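Long-range contacts in flavodoxin (PDB 5WID), which binds flavin mononucleotide and probably serves as an electron-transfer protein, as other members of the flavodoxin family do: residues 8-14 against 54-58; 42-46 against 73-77; 86-92 against 114-120. All blocks are in the same frame, centred on the assembly; numbering follows the deposited sequence.

Contact 1. Residues 8-14 against 54-58. With FMN (flavin mononucleotide), chain D.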
# COMPACT_ATOMS: atom_id res chain seq x y z
N LEU A 8 4.32 -6.38 -2.30
CA LEU A 8 5.37 -7.37 -2.54
C LEU A 8 5.76 -7.94 -1.18
O LEU A 8 5.99 -7.19 -0.24
CB LEU A 8 6.60 -6.75 -3.20
CG LEU A 8 7.71 -7.73 -3.60
CD1 LEU A 8 8.46 -7.25 -4.85
CD2 LEU A 8 8.70 -7.94 -2.44
N SER A 9 5.87 -9.27 -1.10
CA SER A 9 6.25 -9.90 0.16
C SER A 9 7.08 -11.13 -0.12
O SER A 9 6.72 -11.92 -1.00
CB SER A 9 4.99 -10.26 0.97
OG SER A 9 5.33 -10.74 2.26
N THR A 10 8.19 -11.30 0.62
CA THR A 10 9.08 -12.45 0.42
C THR A 10 8.83 -13.59 1.40
O THR A 10 9.12 -14.75 1.08
CB THR A 10 10.55 -12.03 0.53
OG1 THR A 10 10.87 -11.65 1.87
CG2 THR A 10 10.86 -10.85 -0.42
N SER A 11 8.30 -13.30 2.58
CA SER A 11 8.05 -14.33 3.58
C SER A 11 6.66 -14.22 4.19
O SER A 11 6.35 -15.00 5.10
CB SER A 11 9.11 -14.28 4.70
OG SER A 11 8.85 -13.25 5.66
N GLY A 12 5.84 -13.28 3.75
CA GLY A 12 4.47 -13.16 4.21
C GLY A 12 4.17 -11.99 5.12
O GLY A 12 3.00 -11.73 5.40
N ASN A 13 5.18 -11.25 5.58
CA ASN A 13 4.91 -10.23 6.60
C ASN A 13 4.18 -9.03 6.01
O ASN A 13 3.17 -8.58 6.55
CB ASN A 13 6.21 -9.82 7.29
CG ASN A 13 6.80 -10.95 8.14
OD1 ASN A 13 6.07 -11.84 8.62
ND2 ASN A 13 8.12 -10.93 8.31
N THR A 14 4.69 -8.49 4.90
CA THR A 14 3.99 -7.39 4.22
C THR A 14 2.65 -7.86 3.68
O THR A 14 1.68 -7.08 3.65
CB THR A 14 4.88 -6.81 3.12
OG1 THR A 14 6.13 -6.42 3.71
CG2 THR A 14 4.23 -5.60 2.42
N GLY A 54 2.73 -1.63 -0.73
CA GLY A 54 3.60 -2.12 0.32
C GLY A 54 4.71 -3.00 -0.20
O GLY A 54 4.54 -3.76 -1.16
N SER A 55 5.87 -2.90 0.45
CA SER A 55 7.00 -3.76 0.15
C SER A 55 7.84 -3.92 1.41
O SER A 55 7.96 -2.99 2.21
CB SER A 55 7.89 -3.19 -0.97
OG SER A 55 9.02 -4.02 -1.19
N SER A 56 8.48 -5.08 1.53
CA SER A 56 9.50 -5.19 2.55
C SER A 56 10.76 -4.44 2.09
O SER A 56 10.85 -3.96 0.96
CB SER A 56 9.81 -6.66 2.86
OG SER A 56 10.01 -7.39 1.66
N THR A 57 11.71 -4.30 3.01
CA THR A 57 12.97 -3.62 2.75
C THR A 57 14.06 -4.68 2.61
O THR A 57 14.27 -5.47 3.54
CB THR A 57 13.33 -2.65 3.88
OG1 THR A 57 12.31 -1.64 4.03
CG2 THR A 57 14.69 -1.98 3.61
N PHE A 58 14.73 -4.71 1.46
CA PHE A 58 15.90 -5.56 1.26
C PHE A 58 17.05 -4.65 0.86
O PHE A 58 16.94 -3.91 -0.12
CB PHE A 58 15.67 -6.60 0.16
CG PHE A 58 15.12 -7.91 0.65
CD1 PHE A 58 13.98 -7.96 1.45
CD2 PHE A 58 15.74 -9.10 0.30
CE1 PHE A 58 13.48 -9.18 1.89
CE2 PHE A 58 15.24 -10.32 0.73
CZ PHE A 58 14.11 -10.37 1.52
N1 FMN D . 15.33 -5.10 6.65
C2 FMN D . 15.69 -3.78 6.71
O2 FMN D . 15.09 -3.01 7.46
N3 FMN D . 16.74 -3.31 5.92
C4 FMN D . 17.41 -4.14 5.07
O4 FMN D . 18.33 -3.67 4.37
C4A FMN D . 17.04 -5.49 5.01
N5 FMN D . 17.70 -6.37 4.18
C5A FMN D . 17.33 -7.70 4.14
C6 FMN D . 18.02 -8.57 3.30
C7 FMN D . 17.66 -9.90 3.24
C7M FMN D . 18.42 -10.82 2.32
C8 FMN D . 16.62 -10.38 4.04
C8M FMN D . 16.23 -11.83 3.99
C9 FMN D . 15.93 -9.52 4.89
C9A FMN D . 16.29 -8.17 4.94
N10 FMN D . 15.61 -7.29 5.77
C10 FMN D . 15.99 -5.96 5.81
C1' FMN D . 14.51 -7.77 6.65
C2' FMN D . 13.15 -7.88 5.96
O2' FMN D . 12.68 -6.64 5.47
C3' FMN D . 12.18 -8.41 7.00
O3' FMN D . 12.51 -9.76 7.30
C4' FMN D . 10.70 -8.32 6.59
O4' FMN D . 9.93 -8.71 7.71
C5' FMN D . 10.35 -9.19 5.38
O5' FMN D . 8.99 -8.93 5.06
P FMN D . 8.26 -9.74 3.89
O1P FMN D . 7.00 -8.98 3.56
O2P FMN D . 9.18 -9.78 2.69
O3P FMN D . 7.95 -11.13 4.40
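The Phe58 ring carries the flavin over one face, with FMN C8 3.5 Å above its plane and displaced toward the rim, while Thr10 OG1 approaches the ring obliquely. The Thr10 hydroxyl touches the far end of the ring, OG1 to Phe58 CZ 3.5 Å, and the Thr10 methyl CG2 lies close by. With an alanine in place of Phe58, Thr10 and the dimethylbenzene end of the flavin would probably both lose their shared packing surface, leaving a gap between loop and cofactor. Thr10 OG1 is turned to the phosphate, donating to FMN O2P at 2.7 Å. The same oxygen is reached from segment 54-58 by Ser56 OG, also at 2.7 Å, because a chi1 of 48° holds this hydroxyl between its own backbone N and carbonyl carbon; with Thr10 N, three bonds grip O2P. The other two oxygens are held as fully: O1P by Ser9 OG, Thr14 N and Thr14 OG1, O3P by Ser11 N, Ser11 OG and Asn13 N. Thr14 OG1 also bonds Ser89 N, which helps to fix its rotation, and its methyl CG2 packs on the backbone of the strand, 3.7 Å from Gly54 C. Alongside, where strand 2-8 meets strand 50-58, Leu8 N donates to Gly54 O (2.9 Å). Gly12 occupies the N-cap position of helix 13-27, and its N donates to Ser9 OG in an ST motif. Hydroxyls and backbone N-H groups wrapping the phosphate at a helix N terminus, in the sequence Ser-Thr-Ser-Gly-Asn-Thr, are the hallmark of the flavodoxin phosphate-binding loop.

Contact 2. Residues 42-46 against 73-77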
# COMPACT_ATOMS: atom_id res chain seq x y z
N LEU A 42 -3.26 -3.16 -14.95
CA LEU A 42 -3.25 -1.70 -15.09
C LEU A 42 -4.65 -1.12 -14.90
O LEU A 42 -4.82 -0.12 -14.19
CB LEU A 42 -2.70 -1.33 -16.47
CG LEU A 42 -2.63 0.17 -16.77
CD1 LEU A 42 -1.73 0.86 -15.75
CD2 LEU A 42 -2.16 0.43 -18.20
N ASP A 43 -5.66 -1.74 -15.51
CA ASP A 43 -7.02 -1.22 -15.39
C ASP A 43 -7.51 -1.21 -13.94
O ASP A 43 -8.32 -0.36 -13.57
CB ASP A 43 -8.00 -2.04 -16.23
CG ASP A 43 -7.92 -1.72 -17.71
OD1 ASP A 43 -8.35 -2.56 -18.52
OD2 ASP A 43 -7.43 -0.62 -18.06
N GLU A 44 -7.05 -2.16 -13.13
CA GLU A 44 -7.47 -2.18 -11.73
C GLU A 44 -6.91 -0.97 -10.97
O GLU A 44 -7.58 -0.43 -10.09
CB GLU A 44 -7.04 -3.49 -11.06
CG GLU A 44 -7.81 -4.68 -11.63
CD GLU A 44 -7.31 -6.03 -11.14
OE1 GLU A 44 -6.08 -6.21 -10.99
OE2 GLU A 44 -8.16 -6.91 -10.91
N LEU A 45 -5.69 -0.55 -11.30
CA LEU A 45 -5.14 0.67 -10.71
C LEU A 45 -5.91 1.90 -11.19
O LEU A 45 -6.24 2.78 -10.39
CB LEU A 45 -3.65 0.80 -11.07
CG LEU A 45 -2.70 -0.24 -10.47
CD1 LEU A 45 -1.28 -0.02 -10.98
CD2 LEU A 45 -2.75 -0.21 -8.97
N LYS A 46 -6.19 1.97 -12.50
CA LYS A 46 -6.93 3.10 -13.05
C LYS A 46 -8.31 3.22 -12.42
O LYS A 46 -8.80 4.34 -12.19
CB LYS A 46 -7.06 2.96 -14.56
CG LYS A 46 -5.75 3.06 -15.34
CD LYS A 46 -5.99 2.70 -16.80
CE LYS A 46 -4.83 3.15 -17.68
NZ LYS A 46 -5.14 2.94 -19.14
N THR A 73 4.30 0.63 -14.11
CA THR A 73 2.87 0.35 -14.12
C THR A 73 2.08 1.42 -13.36
O THR A 73 1.06 1.90 -13.86
CB THR A 73 2.59 -1.03 -13.53
OG1 THR A 73 3.36 -2.00 -14.25
CG2 THR A 73 1.12 -1.38 -13.67
N LEU A 74 2.50 1.76 -12.14
CA LEU A 74 1.74 2.74 -11.37
C LEU A 74 1.75 4.11 -12.05
O LEU A 74 0.71 4.79 -12.12
CB LEU A 74 2.29 2.84 -9.94
CG LEU A 74 1.50 3.76 -9.00
CD1 LEU A 74 0.04 3.29 -8.87
CD2 LEU A 74 2.17 3.83 -7.61
N VAL A 75 2.91 4.53 -12.57
CA VAL A 75 2.96 5.79 -13.32
C VAL A 75 2.01 5.75 -14.51
O VAL A 75 1.31 6.73 -14.79
CB VAL A 75 4.40 6.11 -13.75
CG1 VAL A 75 4.42 7.31 -14.69
CG2 VAL A 75 5.27 6.39 -12.53
N ALA A 76 1.95 4.61 -15.21
CA ALA A 76 1.12 4.51 -16.40
C ALA A 76 -0.38 4.54 -16.08
O ALA A 76 -1.19 4.77 -16.99
CB ALA A 76 1.44 3.23 -17.18
N SER A 77 -0.75 4.30 -14.83
CA SER A 77 -2.16 4.30 -14.43
C SER A 77 -2.71 5.69 -14.21
O SER A 77 -3.89 5.82 -13.84
CB SER A 77 -2.34 3.44 -13.17
OG SER A 77 -1.90 4.12 -12.00
O HOH W 1 -4.21 5.46 -11.12
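Leu42 leads with one methyl, CD1, which rests over the last turn of the helix that ends near Ala76: it is 3.5 Å from Thr73 O and 3.7 Å from Ser77 CB, with the Ala76 methyl also close. Its CG is anti to the backbone N (chi1 -180°), which swings CD1 toward the partner helix although the CB itself does not aim at it. One turn on, Leu45 points toward the partner. Its CB lies against Ser77 CB at 3.6 Å, and its CD1 inserts between Thr73 and Leu74, 3.9 Å from Thr73 CG2 and 4.1 Å from Leu74 CD1; the Leu45 and Thr73 side chains cross at about a right angle. Ser77 meets both leucines with its CB, while its hydroxyl folds back over the last helical turn, OG donating to Leu74 O at 2.7 Å. That carbonyl also takes Ser77 N, so two donors share it at the helix end. Lys46 closes the segment from the exposed side: its CG passes 3.7 Å from Ser77 O, and the extended chain runs on beside Ala76 O. A water donates to Ser77 O at 2.8 Å and lies near Leu45 O, where any bond is weak. The join is thus mainly methyl and methylene packing between two helix segments. Helices 42-47 and 64-76 lie over the sheet here: Leu45 reaches Ile4 and Val6 of strand 2-8 and shares Ile51 of strand 50-58 with Leu74, while Lys82 bonds Lys46 O.

Contact 3. Residues 86-92 against 114-120. With FMN (flavin mononucleotide), chain D.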
# COMPACT_ATOMS: atom_id res chain seq x y z
N ALA A 86 1.30 4.07 1.95
CA ALA A 86 2.54 3.32 1.82
C ALA A 86 2.78 2.51 3.09
O ALA A 86 2.54 3.01 4.19
CB ALA A 86 3.73 4.27 1.56
N PHE A 87 3.26 1.27 2.93
CA PHE A 87 3.46 0.41 4.10
C PHE A 87 4.50 -0.66 3.80
O PHE A 87 4.94 -0.84 2.66
CB PHE A 87 2.14 -0.24 4.56
CG PHE A 87 1.56 -1.23 3.56
CD1 PHE A 87 0.82 -0.78 2.48
CD2 PHE A 87 1.72 -2.61 3.75
CE1 PHE A 87 0.27 -1.68 1.56
CE2 PHE A 87 1.17 -3.52 2.84
CZ PHE A 87 0.44 -3.06 1.74
N GLY A 88 4.89 -1.39 4.86
CA GLY A 88 5.76 -2.55 4.66
C GLY A 88 6.36 -3.09 5.94
O GLY A 88 6.39 -2.40 6.96
N SER A 89 6.87 -4.32 5.89
CA SER A 89 7.57 -4.92 7.02
C SER A 89 9.07 -4.80 6.80
O SER A 89 9.54 -4.74 5.66
CB SER A 89 7.17 -6.39 7.17
OG SER A 89 7.87 -7.04 8.22
N TYR A 90 9.84 -4.75 7.89
CA TYR A 90 11.27 -4.54 7.76
C TYR A 90 11.99 -5.15 8.95
O TYR A 90 11.37 -5.54 9.94
CB TYR A 90 11.61 -3.05 7.62
CG TYR A 90 11.46 -2.24 8.90
CD1 TYR A 90 10.20 -1.95 9.43
CD2 TYR A 90 12.58 -1.76 9.58
CE1 TYR A 90 10.07 -1.20 10.60
CE2 TYR A 90 12.46 -0.99 10.73
CZ TYR A 90 11.20 -0.72 11.24
OH TYR A 90 11.08 0.02 12.39
N GLY A 91 13.32 -5.21 8.86
CA GLY A 91 14.12 -5.81 9.91
C GLY A 91 14.94 -4.87 10.76
O GLY A 91 15.21 -5.19 11.93
N TRP A 92 15.39 -3.74 10.22
CA TRP A 92 16.11 -2.79 11.08
C TRP A 92 16.17 -1.37 10.52
O TRP A 92 16.07 -0.42 11.29
CB TRP A 92 17.53 -3.29 11.39
CG TRP A 92 18.52 -3.30 10.26
CD1 TRP A 92 19.47 -2.35 9.99
CD2 TRP A 92 18.70 -4.34 9.29
NE1 TRP A 92 20.22 -2.73 8.89
CE2 TRP A 92 19.77 -3.94 8.45
CE3 TRP A 92 18.06 -5.56 9.05
CZ2 TRP A 92 20.20 -4.72 7.38
CZ3 TRP A 92 18.50 -6.34 7.98
CH2 TRP A 92 19.56 -5.91 7.16
N PRO A 114 -0.76 7.61 8.40
CA PRO A 114 0.68 7.37 8.52
C PRO A 114 1.23 6.48 7.42
O PRO A 114 0.54 5.56 6.98
CB PRO A 114 0.79 6.64 9.86
CG PRO A 114 -0.46 5.81 9.90
CD PRO A 114 -1.54 6.68 9.26
N VAL A 115 2.46 6.77 6.98
CA VAL A 115 3.27 5.76 6.32
C VAL A 115 3.61 4.71 7.37
O VAL A 115 4.16 5.04 8.43
CB VAL A 115 4.53 6.40 5.72
CG1 VAL A 115 5.51 5.33 5.19
CG2 VAL A 115 4.15 7.40 4.63
N LEU A 116 3.25 3.45 7.11
CA LEU A 116 3.20 2.43 8.16
C LEU A 116 4.24 1.35 7.92
O LEU A 116 4.12 0.57 6.98
CB LEU A 116 1.80 1.81 8.23
CG LEU A 116 1.61 0.75 9.32
CD1 LEU A 116 1.95 1.29 10.71
CD2 LEU A 116 0.17 0.21 9.28
N ARG A 117 5.26 1.28 8.78
CA ARG A 117 6.21 0.18 8.71
C ARG A 117 6.19 -0.58 10.04
O ARG A 117 5.96 0.00 11.10
CB ARG A 117 7.63 0.66 8.37
CG ARG A 117 8.17 1.67 9.33
CD ARG A 117 9.57 2.15 8.92
NE ARG A 117 10.06 3.11 9.90
CZ ARG A 117 11.09 3.91 9.71
NH1 ARG A 117 11.77 3.87 8.55
NH2 ARG A 117 11.45 4.76 10.66
N ILE A 118 6.41 -1.89 9.97
CA ILE A 118 6.29 -2.77 11.12
C ILE A 118 7.47 -3.74 11.13
O ILE A 118 7.71 -4.43 10.14
CB ILE A 118 4.97 -3.57 11.09
CG1 ILE A 118 3.77 -2.63 11.20
CG2 ILE A 118 4.93 -4.59 12.25
CD1 ILE A 118 3.58 -2.08 12.59
N LEU A 119 8.16 -3.83 12.27
CA LEU A 119 9.29 -4.74 12.39
C LEU A 119 8.85 -6.21 12.37
O LEU A 119 7.93 -6.60 13.09
CB LEU A 119 10.04 -4.46 13.69
CG LEU A 119 11.00 -3.27 13.67
CD1 LEU A 119 11.28 -2.84 15.10
CD2 LEU A 119 12.29 -3.66 12.95
N HIS A 120 9.52 -7.00 11.55
CA HIS A 120 9.45 -8.48 11.54
C HIS A 120 7.99 -8.92 11.35
O HIS A 120 7.24 -8.32 10.56
CB HIS A 120 10.09 -9.02 12.81
CG HIS A 120 11.46 -8.47 13.07
ND1 HIS A 120 12.49 -8.57 12.16
CD2 HIS A 120 11.96 -7.82 14.15
CE1 HIS A 120 13.57 -8.01 12.67
NE2 HIS A 120 13.28 -7.54 13.87
N1 FMN D . 15.33 -5.10 6.65
C2 FMN D . 15.69 -3.78 6.71
O2 FMN D . 15.09 -3.01 7.46
N3 FMN D . 16.74 -3.31 5.92
C4 FMN D . 17.41 -4.14 5.07
O4 FMN D . 18.33 -3.67 4.37
C4A FMN D . 17.04 -5.49 5.01
N5 FMN D . 17.70 -6.37 4.18
C5A FMN D . 17.33 -7.70 4.14
C6 FMN D . 18.02 -8.57 3.30
C7 FMN D . 17.66 -9.90 3.24
C7M FMN D . 18.42 -10.82 2.32
C8 FMN D . 16.62 -10.38 4.04
C8M FMN D . 16.23 -11.83 3.99
C9 FMN D . 15.93 -9.52 4.89
C9A FMN D . 16.29 -8.17 4.94
N10 FMN D . 15.61 -7.29 5.77
C10 FMN D . 15.99 -5.96 5.81
C1' FMN D . 14.51 -7.77 6.65
C2' FMN D . 13.15 -7.88 5.96
O2' FMN D . 12.68 -6.64 5.47
C3' FMN D . 12.18 -8.41 7.00
O3' FMN D . 12.51 -9.76 7.30
C4' FMN D . 10.70 -8.32 6.59
O4' FMN D . 9.93 -8.71 7.71
C5' FMN D . 10.35 -9.19 5.38
O5' FMN D . 8.99 -8.93 5.06
P FMN D . 8.26 -9.74 3.89
O1P FMN D . 7.00 -8.98 3.56
O2P FMN D . 9.18 -9.78 2.69
O3P FMN D . 7.95 -11.13 4.40
O HOH W 2 0.46 5.85 4.08
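Tyr90 and Leu119 end a run of parallel pairs joining strands 83-90 and 110-119, the two strands of a beta-alpha-beta unit of the flavodoxin fold whose helix is 96-106. The tight part is the ladder itself. Leu116 N donates to Ala86 O, Gly88 N to Leu116 O, Ile118 N to Gly88 O, Tyr90 N to Ile118 O and His120 N to Tyr90 O, the last at 2.9 Å. Buried on the Phe87 and Ile118 face, Ser89 OG, anti to the backbone N (chi1 177°), reaches two partners: it donates to His120 O at 2.7 Å and accepts from FMN O4', so the hydroxyl ties both strand ends to the ribityl chain. On the other face the packing opens to solvent. The Tyr90 ring is clasped between two exposed side chains, Arg117 CD over one face and Leu119 CD2 over the other, 3.7 Å from the ring centroid, both as CH-pi contacts. The Arg117 guanidinium lies farther off and at most weakly attracts the ring; its NH1 bonds Gly94 O instead. Looser still is the Pro114 end, where a water accepts from Ala86 N and donates to Pro114 O in place of a direct strand bond. Beyond the ladder the chain turns to the flavin: FMN N3 lies over the centre of the Trp92 ring, and Gly91 fits where a CB would run into FMN C1'. Gly91 N donates to both FMN N1 and O2, and the O2 atom also receives Trp92 N at 2.9 Å in an almost straight bond of 174°.

From the N terminus, contact 1 opens at the end of strand 2-8 and closes on strand 50-58, bracketing strand 31-36 and helix 42-47. Contact 2 starts inside that span, on helix 42-47, and closes after it at the end of helix 64-76, so the two cross along the chain without touching. Contact 3 follows both in series, closing around helix 96-106. Contacts 1 and 3 are neighbours on adjacent strands 50-58 and 83-90, and together hold FMN, contact 1 gripping the phosphate and packing one end of the flavin, contact 3 binding its N1 and O2 and covering it with Trp92. Contact 2 joins two helices away from the cofactor, across the chain's centre from contact 3.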